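Local coordinates for Mll8193 protein (PDB 3FH1), which is of unknown function but belongs to the SnoaL-like family of the NTF2 clan, whose curved sheet and helices form a cone with a pocket inside, at residues Thr94-Tyr99 with Arg108-Met113. Residues are numbered along the deposited sequence; the frame is centred on the assembly and turned at random. Where two conformers were deposited one is given.
Sequences TIRWRY and RGVNLM
Ile95 and Asn111 form a hydrogen-bonded antiparallel pair, as do Trp97 and Gly109, each through two backbone N-H...O=C bonds, and the segment axes approach to 4.6 Å. They belong to the hairpin of strands 92-100 and 106-116 at the middle of the curved sheet of this NTF2-like fold.

Ile95, Trp97 and Asn111 project from the face that carries helix 16-31, where Ile95 and Met113 (a selenomethionine) both rest on Met23. With CG in the cramped site between its own N and carbonyl carbon (chi1 48°), the Trp97 ring folds across onto the neighbouring strand. Gly109 CA sits 3.5 Å from the centroid of the six-membered ring, nearly on its normal, in a CH-pi contact; any CB at this glycine would run into the indole. Trp97 NE1 donates a hydrogen bond to Asn111 OD1 at 2.9 Å (156° at the hydrogen). That oxygen lies near the indole plane, but the amide stands almost upright to the ring, so the N-H arrives from above the carbonyl plane and not on a lone pair. Replacing Trp97 by alanine removes the indole, which would probably leave Asn111 OD1 without this donor and the Gly109 backbone without its aromatic cover. The other amide end, Asn111 ND2, makes a weak hydrogen bond to an unidentified ligand, probably from the crystallisation liquor, consistent with a place on the pocket wall.

The opposite face, with Arg96, Arg98, Arg108 and Val110, meets the second subunit. The Glu84 carboxylate forms salt bridges to Arg96 NH1 and Arg108 NE, which probably offsets the closeness of the two guanidinium groups, while Arg98 NH2 pairs with Asp56 and Arg108 NH1 with Glu49, both of the second subunit. The Arg98 guanidinium lays one face over the aliphatic part of Arg108, its CZ 3.8 Å from Arg108 CG.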
loop_
_atom_site.group_PDB
_atom_site.type_symbol
_atom_site.label_atom_id
_atom_site.label_comp_id
_atom_site.label_asym_id
_atom_site.label_seq_id
_atom_site.Cartn_x
_atom_site.Cartn_y
_atom_site.Cartn_z
ATOM N N THR A 94 -2.824 5.116 4.572
ATOM C CA THR A 94 -1.772 4.102 4.376
ATOM C C THR A 94 -0.792 4.187 5.561
ATOM O O THR A 94 -0.520 5.270 6.062
ATOM C CB THR A 94 -0.990 4.260 3.024
ATOM O OG1 THR A 94 -0.304 5.533 2.972
ATOM C CG2 THR A 94 -1.900 4.082 1.860
ATOM N N ILE A 95 -0.344 3.042 6.041
ATOM C CA ILE A 95 0.627 3.009 7.146
ATOM C C ILE A 95 1.753 2.138 6.697
ATOM O O ILE A 95 1.571 0.915 6.525
ATOM C CB ILE A 95 0.061 2.413 8.462
ATOM C CG1 ILE A 95 -1.269 3.107 8.851
ATOM C CG2 ILE A 95 1.102 2.502 9.535
ATOM C CD1 ILE A 95 -2.070 2.313 9.931
ATOM N N ARG A 96 2.893 2.778 6.406
ATOM C CA ARG A 96 4.124 2.022 6.111
ATOM C C ARG A 96 4.850 1.741 7.399
ATOM O O ARG A 96 4.974 2.598 8.274
ATOM C CB ARG A 96 5.038 2.750 5.116
ATOM C CG ARG A 96 4.567 2.677 3.665
ATOM C CD ARG A 96 5.652 3.276 2.784
ATOM N NE ARG A 96 5.903 4.714 2.900
ATOM C CZ ARG A 96 7.055 5.267 3.299
ATOM N NH1 ARG A 96 8.019 4.553 3.821
ATOM N NH2 ARG A 96 7.237 6.583 3.213
ATOM N N TRP A 97 5.381 0.526 7.494
ATOM C CA TRP A 97 6.037 0.006 8.675
ATOM C C TRP A 97 7.165 -0.953 8.392
ATOM O O TRP A 97 7.328 -1.453 7.289
ATOM C CB TRP A 97 4.992 -0.663 9.606
ATOM C CG TRP A 97 4.050 -1.604 8.932
ATOM C CD1 TRP A 97 2.736 -1.345 8.659
ATOM C CD2 TRP A 97 4.269 -2.977 8.540
ATOM N NE1 TRP A 97 2.143 -2.418 8.066
ATOM C CE2 TRP A 97 3.047 -3.440 7.994
ATOM C CE3 TRP A 97 5.356 -3.844 8.571
ATOM C CZ2 TRP A 97 2.905 -4.734 7.481
ATOM C CZ3 TRP A 97 5.208 -5.111 8.057
ATOM C CH2 TRP A 97 4.005 -5.545 7.553
ATOM N N ARG A 98 7.980 -1.184 9.422
ATOM C CA ARG A 98 8.976 -2.237 9.458
ATOM C C ARG A 98 8.641 -3.114 10.664
ATOM O O ARG A 98 8.523 -2.614 11.797
ATOM C CB ARG A 98 10.384 -1.681 9.589
ATOM C CG ARG A 98 11.398 -2.804 9.712
ATOM C CD ARG A 98 12.815 -2.313 9.791
ATOM N NE ARG A 98 13.254 -1.459 8.693
ATOM C CZ ARG A 98 13.854 -1.938 7.612
ATOM N NH1 ARG A 98 14.060 -3.244 7.480
ATOM N NH2 ARG A 98 14.272 -1.117 6.667
ATOM N N TYR A 99 8.432 -4.395 10.394
ATOM C CA TYR A 99 8.117 -5.386 11.442
ATOM C C TYR A 99 9.384 -6.136 11.810
ATOM O O TYR A 99 10.086 -6.665 10.931
ATOM C CB TYR A 99 7.064 -6.361 10.889
ATOM C CG TYR A 99 6.703 -7.486 11.830
ATOM C CD1 TYR A 99 6.133 -7.224 13.035
ATOM C CD2 TYR A 99 6.891 -8.828 11.463
ATOM C CE1 TYR A 99 5.770 -8.236 13.901
ATOM C CE2 TYR A 99 6.548 -9.875 12.340
ATOM C CZ TYR A 99 5.966 -9.565 13.555
ATOM O OH TYR A 99 5.588 -10.558 14.455
ATOM N N ARG A 108 9.865 -4.922 5.695
ATOM C CA ARG A 108 9.029 -3.750 5.465
ATOM C C ARG A 108 7.686 -4.131 4.881
ATOM O O ARG A 108 7.564 -5.081 4.101
ATOM C CB ARG A 108 9.749 -2.762 4.566
ATOM C CG ARG A 108 11.085 -2.266 5.035
ATOM C CD ARG A 108 11.701 -1.324 4.030
ATOM N NE ARG A 108 11.018 -0.038 3.944
ATOM C CZ ARG A 108 10.981 0.705 2.840
ATOM N NH1 ARG A 108 11.595 0.318 1.750
ATOM N NH2 ARG A 108 10.344 1.860 2.842
ATOM N N GLY A 109 6.675 -3.336 5.215
ATOM C CA GLY A 109 5.296 -3.567 4.751
ATOM C C GLY A 109 4.451 -2.341 4.798
ATOM O O GLY A 109 4.905 -1.232 5.130
ATOM N N VAL A 110 3.189 -2.528 4.453
ATOM C CA VAL A 110 2.250 -1.447 4.414
ATOM C C VAL A 110 0.855 -1.998 4.677
ATOM O O VAL A 110 0.520 -3.150 4.296
ATOM C CB VAL A 110 2.254 -0.720 3.017
ATOM C CG1 VAL A 110 1.817 -1.662 1.880
ATOM C CG2 VAL A 110 1.457 0.615 3.101
ATOM N N ASN A 111 0.052 -1.180 5.357
ATOM C CA ASN A 111 -1.367 -1.436 5.506
ATOM C C ASN A 111 -2.159 -0.346 4.741
ATOM O O ASN A 111 -1.856 0.867 4.838
ATOM C CB ASN A 111 -1.863 -1.276 6.948
ATOM C CG ASN A 111 -1.479 -2.406 7.844
ATOM O OD1 ASN A 111 -0.601 -3.185 7.563
ATOM N ND2 ASN A 111 -2.212 -2.529 8.963
ATOM N N LEU A 112 -3.153 -0.777 3.959
ATOM C CA LEU A 112 -4.146 0.112 3.388
ATOM C C LEU A 112 -5.417 0.000 4.215
ATOM O O LEU A 112 -6.056 -1.057 4.309
ATOM C CB LEU A 112 -4.491 -0.236 1.946
ATOM C CG LEU A 112 -3.649 0.428 0.867
ATOM C CD1 LEU A 112 -2.152 0.003 1.035
ATOM C CD2 LEU A 112 -4.212 0.091 -0.544
HETATM N N MSE A 113 -5.811 1.132 4.754
HETATM C CA MSE A 113 -6.890 1.175 5.752
HETATM C C MSE A 113 -8.034 1.975 5.295
HETATM O O MSE A 113 -7.852 3.008 4.658
HETATM C CB MSE A 113 -6.362 1.802 7.069
HETATM C CG MSE A 113 -5.093 1.188 7.618
HETATM SE SE MSE A 113 -5.319 -0.534 8.402
HETATM C CE MSE A 113 -6.196 0.050 10.015
#